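Local coordinates for transcriptional regulator, MerR-family (PDB 5GPE), which binds lead(II) and, as a dimeric regulator of the MerR family, probably acts on DNA to control transcription, at residues 9-14 and 46-51; 16-21 and 25-30; 57-62 and 86-91; 65-70 and 79-84. All blocks are in the same frame, centred on the assembly; numbering follows the deposited sequence.

Interaction 1 (9-14 and 46-51); sequences KKADCL and QRLLFI
A small apolar contact between A11, C13 and L48 brings the end of the first helix of the MerR-type helix-turn-helix against the third helix of the same DNA-binding domain. The chain leaves helix 4-11 through a Schellman motif and turns toward helix 15-23, while L48 comes from the middle of helix 42-56. In the motif D12 has positive phi (57°), and its backbone N bonds back to K9 O at 3.2 Å. This bend leaves the A11 methyl and the C13 sulfur aimed at the same partner. With chi1 at -74°, CG of L48 stands opposite the carbonyl carbon, which brings the CD1 branch over to the turn. There CD1 lies 3.7 Å from A11 CB, and L48 CB approaches the same methyl at 3.9 Å, so A11 rests against both the base and the end of the leucine. L48 also touches V18 and Y21 of helix 15-23, placing it in the core shared by the three helices. L49, one residue on, adds a looser approach of CD2 to the A11 carbonyl oxygen. That oxygen has its polar partner elsewhere, in a hydrogen bond from R52 NH2 of helix 42-56. Beside the A11 methyl, C13 SG makes a looser contact, 4.4 Å from L48 CD1.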
# COMPACT_ATOMS: atom_id res chain seq x y z
N LYS B 9 -25.53 -10.50 -3.13
CA LYS B 9 -26.32 -10.39 -1.90
C LYS B 9 -25.92 -11.45 -0.86
O LYS B 9 -25.65 -11.13 0.29
CB LYS B 9 -27.83 -10.53 -2.24
CG LYS B 9 -28.52 -9.17 -2.43
CD LYS B 9 -29.56 -8.89 -1.36
CE LYS B 9 -29.86 -7.38 -1.24
NZ LYS B 9 -30.19 -6.66 -2.51
N LYS B 10 -25.88 -12.70 -1.30
CA LYS B 10 -25.52 -13.83 -0.42
C LYS B 10 -24.08 -13.80 0.08
O LYS B 10 -23.81 -14.22 1.20
CB LYS B 10 -25.83 -15.17 -1.09
CG LYS B 10 -27.26 -15.61 -0.88
CD LYS B 10 -27.55 -16.91 -1.61
CE LYS B 10 -28.81 -17.57 -1.05
NZ LYS B 10 -29.48 -18.43 -2.06
N ALA B 11 -23.16 -13.31 -0.75
CA ALA B 11 -21.75 -13.20 -0.37
C ALA B 11 -21.42 -11.88 0.34
O ALA B 11 -20.29 -11.68 0.78
CB ALA B 11 -20.87 -13.37 -1.60
N ASP B 12 -22.41 -10.99 0.45
CA ASP B 12 -22.24 -9.65 1.03
C ASP B 12 -21.14 -8.85 0.28
O ASP B 12 -20.25 -8.26 0.89
CB ASP B 12 -21.95 -9.74 2.54
CG ASP B 12 -22.29 -8.46 3.29
OD1 ASP B 12 -23.02 -7.60 2.75
OD2 ASP B 12 -21.82 -8.30 4.43
N CYS B 13 -21.22 -8.86 -1.05
CA CYS B 13 -20.33 -8.07 -1.87
C CYS B 13 -21.03 -7.56 -3.12
O CYS B 13 -22.09 -8.06 -3.51
CB CYS B 13 -19.08 -8.88 -2.24
SG CYS B 13 -19.30 -10.13 -3.52
N LEU B 14 -20.44 -6.54 -3.74
CA LEU B 14 -21.00 -5.92 -4.92
C LEU B 14 -20.90 -6.83 -6.14
O LEU B 14 -19.98 -7.64 -6.26
CB LEU B 14 -20.31 -4.59 -5.23
CG LEU B 14 -20.51 -3.44 -4.24
CD1 LEU B 14 -19.64 -2.27 -4.65
CD2 LEU B 14 -21.96 -3.00 -4.17
N GLN B 46 -19.39 -20.22 -1.96
CA GLN B 46 -18.33 -20.67 -1.06
C GLN B 46 -16.95 -20.17 -1.50
O GLN B 46 -16.08 -19.88 -0.68
CB GLN B 46 -18.32 -22.20 -0.93
CG GLN B 46 -19.51 -22.76 -0.15
CD GLN B 46 -19.74 -22.05 1.18
OE1 GLN B 46 -18.79 -21.82 1.94
NE2 GLN B 46 -20.99 -21.67 1.45
N ARG B 47 -16.76 -20.00 -2.80
CA ARG B 47 -15.54 -19.47 -3.35
C ARG B 47 -15.39 -18.00 -2.96
O ARG B 47 -14.38 -17.59 -2.51
CB ARG B 47 -15.56 -19.59 -4.85
CG ARG B 47 -14.49 -18.82 -5.55
CD ARG B 47 -13.18 -19.42 -5.22
NE ARG B 47 -13.06 -20.82 -5.56
CZ ARG B 47 -12.59 -21.28 -6.70
NH1 ARG B 47 -12.26 -20.49 -7.66
NH2 ARG B 47 -12.47 -22.57 -6.85
N LEU B 48 -16.43 -17.23 -3.11
CA LEU B 48 -16.42 -15.82 -2.73
C LEU B 48 -16.15 -15.61 -1.25
O LEU B 48 -15.40 -14.71 -0.88
CB LEU B 48 -17.74 -15.13 -3.11
CG LEU B 48 -17.94 -14.85 -4.60
CD1 LEU B 48 -19.35 -14.36 -4.85
CD2 LEU B 48 -16.89 -13.85 -5.06
N LEU B 49 -16.72 -16.47 -0.42
CA LEU B 49 -16.46 -16.42 1.01
C LEU B 49 -14.99 -16.74 1.32
O LEU B 49 -14.39 -16.08 2.17
CB LEU B 49 -17.41 -17.33 1.78
CG LEU B 49 -18.90 -16.98 1.67
CD1 LEU B 49 -19.74 -17.98 2.46
CD2 LEU B 49 -19.21 -15.56 2.13
N PHE B 50 -14.42 -17.72 0.63
CA PHE B 50 -13.00 -18.07 0.76
C PHE B 50 -12.13 -16.88 0.40
O PHE B 50 -11.23 -16.53 1.13
CB PHE B 50 -12.66 -19.29 -0.13
CG PHE B 50 -11.21 -19.73 -0.05
CD1 PHE B 50 -10.24 -19.14 -0.86
CD2 PHE B 50 -10.83 -20.74 0.81
CE1 PHE B 50 -8.92 -19.55 -0.79
CE2 PHE B 50 -9.51 -21.15 0.89
CZ PHE B 50 -8.55 -20.55 0.09
N ILE B 51 -12.42 -16.26 -0.73
CA ILE B 51 -11.71 -15.06 -1.19
C ILE B 51 -11.81 -13.92 -0.17
O ILE B 51 -10.80 -13.27 0.14
CB ILE B 51 -12.23 -14.57 -2.57
CG1 ILE B 51 -11.89 -15.60 -3.66
CG2 ILE B 51 -11.61 -13.22 -2.95
CD1 ILE B 51 -12.66 -15.41 -4.94

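Interaction 2 (16-21 and 25-30); sequences QTVRFY and GLLPEP
L26 and L27 fold back against the side of helix 15-23, which offers Y21 and V18 one turn apart. L27 fills the groove between these two residues: its CG lies 4.3 Å from Y21 CB, and its CD1 branch meets V18 CG1 at 3.9 Å. The V18 and L27 side chains meet nearly perpendicular to each other. V18 CG1 stands anti to the backbone N (chi1 178°), and it is this branch that closes on the leucine methyl. L26 reaches with its CD1 to the CD1 flank of the Y21 ring, 4.0 Å away and oblique to the ring, and its CB rests 3.5 Å from Y21 O. Just before L26 the helix terminates in a Schellman motif, with G25 at positive phi (74°), which turns the chain out of the second helix of the MerR helix-turn-helix and into the loop leading to helix 42-56. The Y21 carbonyl receives L26 N at 3.0 Å with a nearly straight N-H (161°), the donor lying somewhat out of the carbonyl plane. The Y21 ring has T17 O above one face, toward the rim, and is packed by L48 and I51 of helix 42-56, while its hydroxyl bonds to R55. R47 of that helix bonds L26 O through NH1 and packs on the side chain of L27.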
# COMPACT_ATOMS: atom_id res chain seq x y z
N GLN B 16 -20.08 -5.72 -9.06
CA GLN B 16 -18.80 -5.31 -9.69
C GLN B 16 -17.58 -6.02 -9.07
O GLN B 16 -16.59 -6.28 -9.76
CB GLN B 16 -18.64 -3.79 -9.65
CG GLN B 16 -18.49 -3.20 -8.25
CD GLN B 16 -18.31 -1.69 -8.29
OE1 GLN B 16 -17.20 -1.18 -8.10
NE2 GLN B 16 -19.38 -0.97 -8.55
N THR B 17 -17.65 -6.33 -7.78
CA THR B 17 -16.60 -7.09 -7.11
C THR B 17 -16.55 -8.54 -7.60
O THR B 17 -15.48 -9.07 -7.86
CB THR B 17 -16.74 -7.03 -5.58
OG1 THR B 17 -16.72 -5.66 -5.17
CG2 THR B 17 -15.60 -7.77 -4.88
N VAL B 18 -17.72 -9.18 -7.74
CA VAL B 18 -17.80 -10.50 -8.33
C VAL B 18 -17.18 -10.50 -9.74
O VAL B 18 -16.40 -11.39 -10.08
CB VAL B 18 -19.25 -11.03 -8.41
CG1 VAL B 18 -19.30 -12.40 -9.07
CG2 VAL B 18 -19.87 -11.13 -7.02
N ARG B 19 -17.56 -9.52 -10.56
CA ARG B 19 -17.04 -9.41 -11.93
C ARG B 19 -15.54 -9.15 -11.97
O ARG B 19 -14.84 -9.63 -12.85
CB ARG B 19 -17.77 -8.32 -12.72
CG ARG B 19 -19.21 -8.67 -13.04
CD ARG B 19 -19.71 -8.02 -14.31
NE ARG B 19 -21.05 -8.52 -14.58
CZ ARG B 19 -22.20 -7.85 -14.47
NH1 ARG B 19 -22.23 -6.58 -14.10
NH2 ARG B 19 -23.33 -8.51 -14.74
N PHE B 20 -15.04 -8.39 -11.01
CA PHE B 20 -13.58 -8.19 -10.86
C PHE B 20 -12.86 -9.53 -10.61
O PHE B 20 -11.88 -9.86 -11.28
CB PHE B 20 -13.30 -7.21 -9.72
CG PHE B 20 -11.85 -7.04 -9.40
CD1 PHE B 20 -10.96 -6.61 -10.38
CD2 PHE B 20 -11.38 -7.26 -8.12
CE1 PHE B 20 -9.61 -6.43 -10.08
CE2 PHE B 20 -10.04 -7.08 -7.81
CZ PHE B 20 -9.16 -6.67 -8.79
N TYR B 21 -13.38 -10.32 -9.67
CA TYR B 21 -12.82 -11.64 -9.37
C TYR B 21 -12.91 -12.59 -10.57
O TYR B 21 -11.98 -13.36 -10.81
CB TYR B 21 -13.51 -12.26 -8.16
CG TYR B 21 -13.31 -11.53 -6.86
CD1 TYR B 21 -12.20 -10.71 -6.64
CD2 TYR B 21 -14.24 -11.64 -5.84
CE1 TYR B 21 -12.03 -10.04 -5.44
CE2 TYR B 21 -14.07 -10.98 -4.63
CZ TYR B 21 -12.97 -10.17 -4.45
OH TYR B 21 -12.77 -9.51 -3.27
N GLY B 25 -9.68 -14.39 -12.86
CA GLY B 25 -9.56 -15.85 -12.90
C GLY B 25 -9.72 -16.53 -11.55
O GLY B 25 -9.28 -17.66 -11.38
N LEU B 26 -10.38 -15.86 -10.60
CA LEU B 26 -10.58 -16.42 -9.26
C LEU B 26 -11.87 -17.20 -9.09
O LEU B 26 -12.06 -17.84 -8.06
CB LEU B 26 -10.54 -15.31 -8.22
CG LEU B 26 -9.28 -14.42 -8.23
CD1 LEU B 26 -9.34 -13.44 -7.08
CD2 LEU B 26 -7.99 -15.23 -8.16
N LEU B 27 -12.75 -17.20 -10.06
CA LEU B 27 -14.00 -17.93 -9.95
C LEU B 27 -14.18 -19.00 -11.01
O LEU B 27 -13.87 -18.76 -12.12
CB LEU B 27 -15.19 -16.99 -10.02
CG LEU B 27 -15.44 -16.00 -8.90
CD1 LEU B 27 -16.78 -15.35 -9.04
CD2 LEU B 27 -15.35 -16.69 -7.58
N PRO B 28 -14.70 -20.16 -10.67
CA PRO B 28 -14.94 -21.17 -11.70
C PRO B 28 -16.03 -20.71 -12.66
O PRO B 28 -16.76 -19.75 -12.36
CB PRO B 28 -15.38 -22.40 -10.90
CG PRO B 28 -15.95 -21.86 -9.63
CD PRO B 28 -15.41 -20.47 -9.42
N GLU B 29 -16.12 -21.39 -13.79
CA GLU B 29 -17.11 -21.04 -14.82
C GLU B 29 -18.53 -21.07 -14.25
O GLU B 29 -18.79 -21.82 -13.30
CB GLU B 29 -17.01 -22.00 -16.01
CG GLU B 29 -15.72 -21.88 -16.80
CD GLU B 29 -15.60 -20.54 -17.52
OE1 GLU B 29 -16.50 -20.20 -18.31
OE2 GLU B 29 -14.61 -19.83 -17.27
N PRO B 30 -19.44 -20.23 -14.79
CA PRO B 30 -20.83 -20.24 -14.32
C PRO B 30 -21.50 -21.62 -14.46
O PRO B 30 -21.17 -22.37 -15.37
CB PRO B 30 -21.54 -19.21 -15.20
CG PRO B 30 -20.47 -18.44 -15.89
CD PRO B 30 -19.21 -19.23 -15.86

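Interaction 3 (57-62 and 86-91); sequences KDMTLD and DAHIAQ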
# COMPACT_ATOMS: atom_id res chain seq x y z
N LYS B 57 -7.20 -11.26 5.57
CA LYS B 57 -5.88 -11.59 6.13
C LYS B 57 -4.72 -11.02 5.28
O LYS B 57 -3.62 -11.55 5.30
CB LYS B 57 -5.75 -13.10 6.34
CG LYS B 57 -6.68 -13.59 7.45
CD LYS B 57 -6.78 -15.09 7.52
CE LYS B 57 -7.98 -15.55 8.34
NZ LYS B 57 -7.91 -15.11 9.77
N ASP B 58 -5.00 -9.94 4.54
CA ASP B 58 -4.00 -9.15 3.81
C ASP B 58 -3.45 -9.87 2.57
O ASP B 58 -2.42 -9.47 2.02
CB ASP B 58 -2.85 -8.77 4.76
CG ASP B 58 -1.94 -7.68 4.20
OD1 ASP B 58 -2.48 -6.63 3.79
OD2 ASP B 58 -0.69 -7.86 4.20
N MET B 59 -4.09 -10.93 2.12
CA MET B 59 -3.54 -11.64 0.98
C MET B 59 -3.80 -10.91 -0.34
O MET B 59 -4.90 -10.44 -0.59
CB MET B 59 -4.12 -13.02 0.83
CG MET B 59 -3.14 -14.23 0.98
SD MET B 59 -2.95 -14.47 2.69
CE MET B 59 -4.34 -15.55 2.99
N THR B 60 -2.80 -10.91 -1.20
CA THR B 60 -2.94 -10.33 -2.53
C THR B 60 -3.68 -11.31 -3.44
O THR B 60 -3.80 -12.50 -3.14
CB THR B 60 -1.58 -10.05 -3.18
OG1 THR B 60 -0.97 -11.30 -3.55
CG2 THR B 60 -0.66 -9.26 -2.23
N LEU B 61 -4.12 -10.80 -4.58
CA LEU B 61 -4.75 -11.64 -5.60
C LEU B 61 -3.86 -12.79 -6.09
O LEU B 61 -4.35 -13.87 -6.39
CB LEU B 61 -5.19 -10.80 -6.80
CG LEU B 61 -6.64 -10.26 -6.84
CD1 LEU B 61 -7.22 -9.89 -5.49
CD2 LEU B 61 -6.69 -9.06 -7.77
N ASP B 62 -2.54 -12.55 -6.16
CA ASP B 62 -1.57 -13.60 -6.55
C ASP B 62 -1.47 -14.73 -5.52
O ASP B 62 -1.45 -15.91 -5.89
CB ASP B 62 -0.17 -13.00 -6.77
CG ASP B 62 -0.13 -12.05 -7.96
OD1 ASP B 62 -0.64 -12.42 -9.04
OD2 ASP B 62 0.39 -10.93 -7.81
N ASP B 86 4.01 -18.34 5.99
CA ASP B 86 5.29 -17.98 6.62
C ASP B 86 5.96 -16.79 5.94
O ASP B 86 6.49 -15.90 6.62
CB ASP B 86 6.26 -19.16 6.63
CG ASP B 86 5.87 -20.24 7.62
OD1 ASP B 86 5.17 -19.94 8.61
OD2 ASP B 86 6.31 -21.40 7.44
N ALA B 87 5.94 -16.78 4.60
CA ALA B 87 6.55 -15.65 3.83
C ALA B 87 5.77 -14.35 4.06
O ALA B 87 6.36 -13.28 4.16
CB ALA B 87 6.63 -15.98 2.36
N HIS B 88 4.45 -14.46 4.20
CA HIS B 88 3.63 -13.29 4.50
C HIS B 88 3.91 -12.72 5.89
O HIS B 88 4.05 -11.51 6.06
CB HIS B 88 2.13 -13.58 4.38
CG HIS B 88 1.33 -12.37 4.06
ND1 HIS B 88 0.83 -12.14 2.80
CD2 HIS B 88 1.00 -11.29 4.80
CE1 HIS B 88 0.20 -10.98 2.79
NE2 HIS B 88 0.29 -10.44 3.99
N ILE B 89 4.02 -13.60 6.87
CA ILE B 89 4.41 -13.20 8.23
C ILE B 89 5.77 -12.47 8.22
O ILE B 89 5.92 -11.41 8.84
CB ILE B 89 4.45 -14.41 9.18
CG1 ILE B 89 3.03 -14.92 9.46
CG2 ILE B 89 5.14 -14.07 10.50
CD1 ILE B 89 2.99 -16.31 10.06
N ALA B 90 6.75 -13.03 7.53
CA ALA B 90 8.09 -12.41 7.41
C ALA B 90 8.01 -11.00 6.79
O ALA B 90 8.65 -10.06 7.27
CB ALA B 90 9.03 -13.29 6.59
N GLN B 91 7.22 -10.89 5.74
CA GLN B 91 6.93 -9.59 5.09
C GLN B 91 6.35 -8.53 6.05
O GLN B 91 6.78 -7.37 6.04
CB GLN B 91 5.96 -9.77 3.94
CG GLN B 91 6.57 -9.54 2.59
CD GLN B 91 5.75 -10.14 1.47
OE1 GLN B 91 6.28 -10.87 0.63
NE2 GLN B 91 4.44 -9.85 1.45
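The turn between helices 42-56 and 61-71 is tied to the long dimerization helix 79-111 by a histidine-carboxylate hydrogen bond between D58 and H88. D58 ends helix 42-56 as the positive-phi residue (73°) of a Schellman motif, in which M59 N bonds to C54 O and D58 N to R55 O. Its CG lies anti to the backbone N (chi1 -166°), which carries the carboxylate across to helix 79-111. H88 NE2 donates to D58 OD2 at 2.8 Å in a nearly straight bond (N-H...O 161°). The oxygen sits in the plane of the imidazole at its edge, but is met on its anti side and somewhat out of the carboxylate plane, and the two flat groups stand perpendicular. The backbone of D58 adds a close approach of its O to H88 CE1 at 3.1 Å. On the other ring nitrogen, ND1 bonds to E63 OE2 of helix 61-71. Acceptors at both nitrogens are consistent with a ring that is probably protonated and positively charged. M59 SD lies 4.9 Å from the ring centroid, an oblique sulfur-aromatic approach. L106 and L102 of the second subunit pack on H88 and D58, as expected for the antiparallel coiled-coil dimer of MerR regulators.

Interaction 4 (65-70 and 79-84); sequences RQLLNL and GEVNAL
Apolar side chains of L67 and L70 mesh with V81 and L84 where helices 61-71 and 79-111 run antiparallel; the axes of segments 65-70 and 79-84 approach to 10.4 Å, at 162° between their N-to-C directions. L67 CD2 meets V81 CG1 at 3.9 Å, the two side chains roughly perpendicular, and its CG lies 4.1 Å from L84 CD1. L70 and V81 instead lie side by side, pointing opposite ways, with L70 CD1 3.7 Å from V81 CG2. CG1 of V81 thus faces L67, and CG2 faces L70 while also lying near L67.

Polar atoms at the margins touch carbon instead of one another. Q66 OE1 reaches L84 CD1 at 3.6 Å. L84 has its CG anti to the backbone N (chi1 -178°), and its CD1 passes between Q66 and L67. At the other margin the extended E80 chain brings OE2 to L70 CD2 at 3.3 Å.

A lead ion lies about 4 Å from the V81 side chain, probably that of a site whose C113 and C122 belong to the second subunit, from which I124 packs on V81 and L125 on L67. The second subunit thus packs on the V81 and L67 side of the hairpin, while F50 and C54 of helix 42-56 also lie on L67.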
# COMPACT_ATOMS: atom_id res chain seq x y z
N ARG B 65 -4.78 -16.73 -5.69
CA ARG B 65 -4.74 -17.53 -6.90
C ARG B 65 -3.98 -18.84 -6.55
O ARG B 65 -4.41 -19.90 -6.84
CB ARG B 65 -4.10 -16.77 -8.07
CG ARG B 65 -4.77 -16.98 -9.42
CD ARG B 65 -4.62 -15.91 -10.54
NE ARG B 65 -3.92 -14.72 -10.13
CZ ARG B 65 -4.32 -13.47 -10.32
NH1 ARG B 65 -5.39 -13.21 -10.97
NH2 ARG B 65 -3.63 -12.49 -9.84
N GLN B 66 -2.85 -18.70 -5.90
CA GLN B 66 -2.02 -19.84 -5.45
C GLN B 66 -2.78 -20.75 -4.48
O GLN B 66 -2.81 -21.97 -4.68
CB GLN B 66 -0.65 -19.42 -4.79
CG GLN B 66 0.36 -18.99 -5.84
CD GLN B 66 1.75 -18.69 -5.28
OE1 GLN B 66 2.01 -18.82 -4.08
NE2 GLN B 66 2.65 -18.31 -6.17
N LEU B 67 -3.44 -20.16 -3.49
CA LEU B 67 -4.23 -20.94 -2.53
C LEU B 67 -5.40 -21.67 -3.18
O LEU B 67 -5.64 -22.85 -2.88
CB LEU B 67 -4.76 -20.06 -1.40
CG LEU B 67 -3.71 -19.50 -0.45
CD1 LEU B 67 -4.36 -18.48 0.46
CD2 LEU B 67 -3.05 -20.58 0.37
N LEU B 68 -6.11 -20.99 -4.09
CA LEU B 68 -7.21 -21.60 -4.83
C LEU B 68 -6.75 -22.80 -5.67
O LEU B 68 -7.43 -23.82 -5.73
CB LEU B 68 -7.93 -20.57 -5.72
CG LEU B 68 -8.79 -19.53 -4.98
CD1 LEU B 68 -9.24 -18.44 -5.92
CD2 LEU B 68 -10.00 -20.18 -4.32
N ASN B 69 -5.61 -22.65 -6.34
CA ASN B 69 -5.05 -23.74 -7.16
C ASN B 69 -4.71 -24.99 -6.32
O ASN B 69 -5.01 -26.11 -6.72
CB ASN B 69 -3.81 -23.26 -7.94
CG ASN B 69 -4.18 -22.43 -9.18
OD1 ASN B 69 -5.29 -22.49 -9.72
ND2 ASN B 69 -3.21 -21.64 -9.64
N LEU B 70 -4.16 -24.77 -5.13
CA LEU B 70 -3.93 -25.85 -4.17
C LEU B 70 -5.24 -26.44 -3.58
O LEU B 70 -5.38 -27.67 -3.46
CB LEU B 70 -3.04 -25.37 -3.04
CG LEU B 70 -1.61 -25.11 -3.50
CD1 LEU B 70 -0.91 -24.12 -2.58
CD2 LEU B 70 -0.83 -26.42 -3.61
N GLY B 79 2.24 -28.42 2.01
CA GLY B 79 3.46 -27.70 2.46
C GLY B 79 3.64 -26.29 1.90
O GLY B 79 4.06 -25.39 2.65
N GLU B 80 3.31 -26.10 0.62
CA GLU B 80 3.42 -24.75 -0.01
C GLU B 80 2.43 -23.72 0.56
O GLU B 80 2.69 -22.53 0.50
CB GLU B 80 3.26 -24.75 -1.55
CG GLU B 80 4.02 -25.77 -2.39
CD GLU B 80 3.46 -25.87 -3.80
OE1 GLU B 80 3.96 -25.21 -4.75
OE2 GLU B 80 2.49 -26.59 -3.95
N VAL B 81 1.33 -24.19 1.15
CA VAL B 81 0.40 -23.29 1.87
C VAL B 81 1.04 -22.72 3.13
O VAL B 81 0.99 -21.50 3.39
CB VAL B 81 -0.93 -24.02 2.27
CG1 VAL B 81 -1.82 -23.09 3.07
CG2 VAL B 81 -1.65 -24.47 1.02
N ASN B 82 1.69 -23.59 3.91
CA ASN B 82 2.47 -23.17 5.10
C ASN B 82 3.56 -22.15 4.72
O ASN B 82 3.74 -21.14 5.41
CB ASN B 82 3.14 -24.37 5.81
CG ASN B 82 2.14 -25.32 6.44
OD1 ASN B 82 1.11 -24.89 6.97
ND2 ASN B 82 2.45 -26.61 6.45
N ALA B 83 4.28 -22.43 3.63
CA ALA B 83 5.36 -21.54 3.15
C ALA B 83 4.84 -20.16 2.72
O ALA B 83 5.49 -19.14 2.94
CB ALA B 83 6.10 -22.19 1.98
N LEU B 84 3.66 -20.14 2.11
CA LEU B 84 3.02 -18.88 1.70
C LEU B 84 2.66 -18.00 2.91
O LEU B 84 2.96 -16.81 2.94
CB LEU B 84 1.78 -19.19 0.88
CG LEU B 84 0.98 -18.03 0.29
CD1 LEU B 84 0.21 -18.51 -0.93
CD2 LEU B 84 0.01 -17.42 1.31

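Overall arrangement
From the N terminus, interaction 1 closes the first loop, bringing the turn after helix 4-11 onto helix 42-56. Interaction 2 is a shorter closure lying wholly within it, where residues 25-30 return to helix 15-23. The two touch, R47 and L48 packing on the chain of residues 21-28. The remaining pair follows in series and repeats the pattern: interaction 3 links the turn 57-62 to helix 79-111, and the smaller hairpin of interaction 4 lies within it. No two contacts cross. Helix 42-56 runs on through turn 57-62 into helix 61-71, which interactions 3 and 4 tie to the long helix 79-111. F20 and L26 pack on L61, and R47 and F50 on L68, so the two pairs also meet through space.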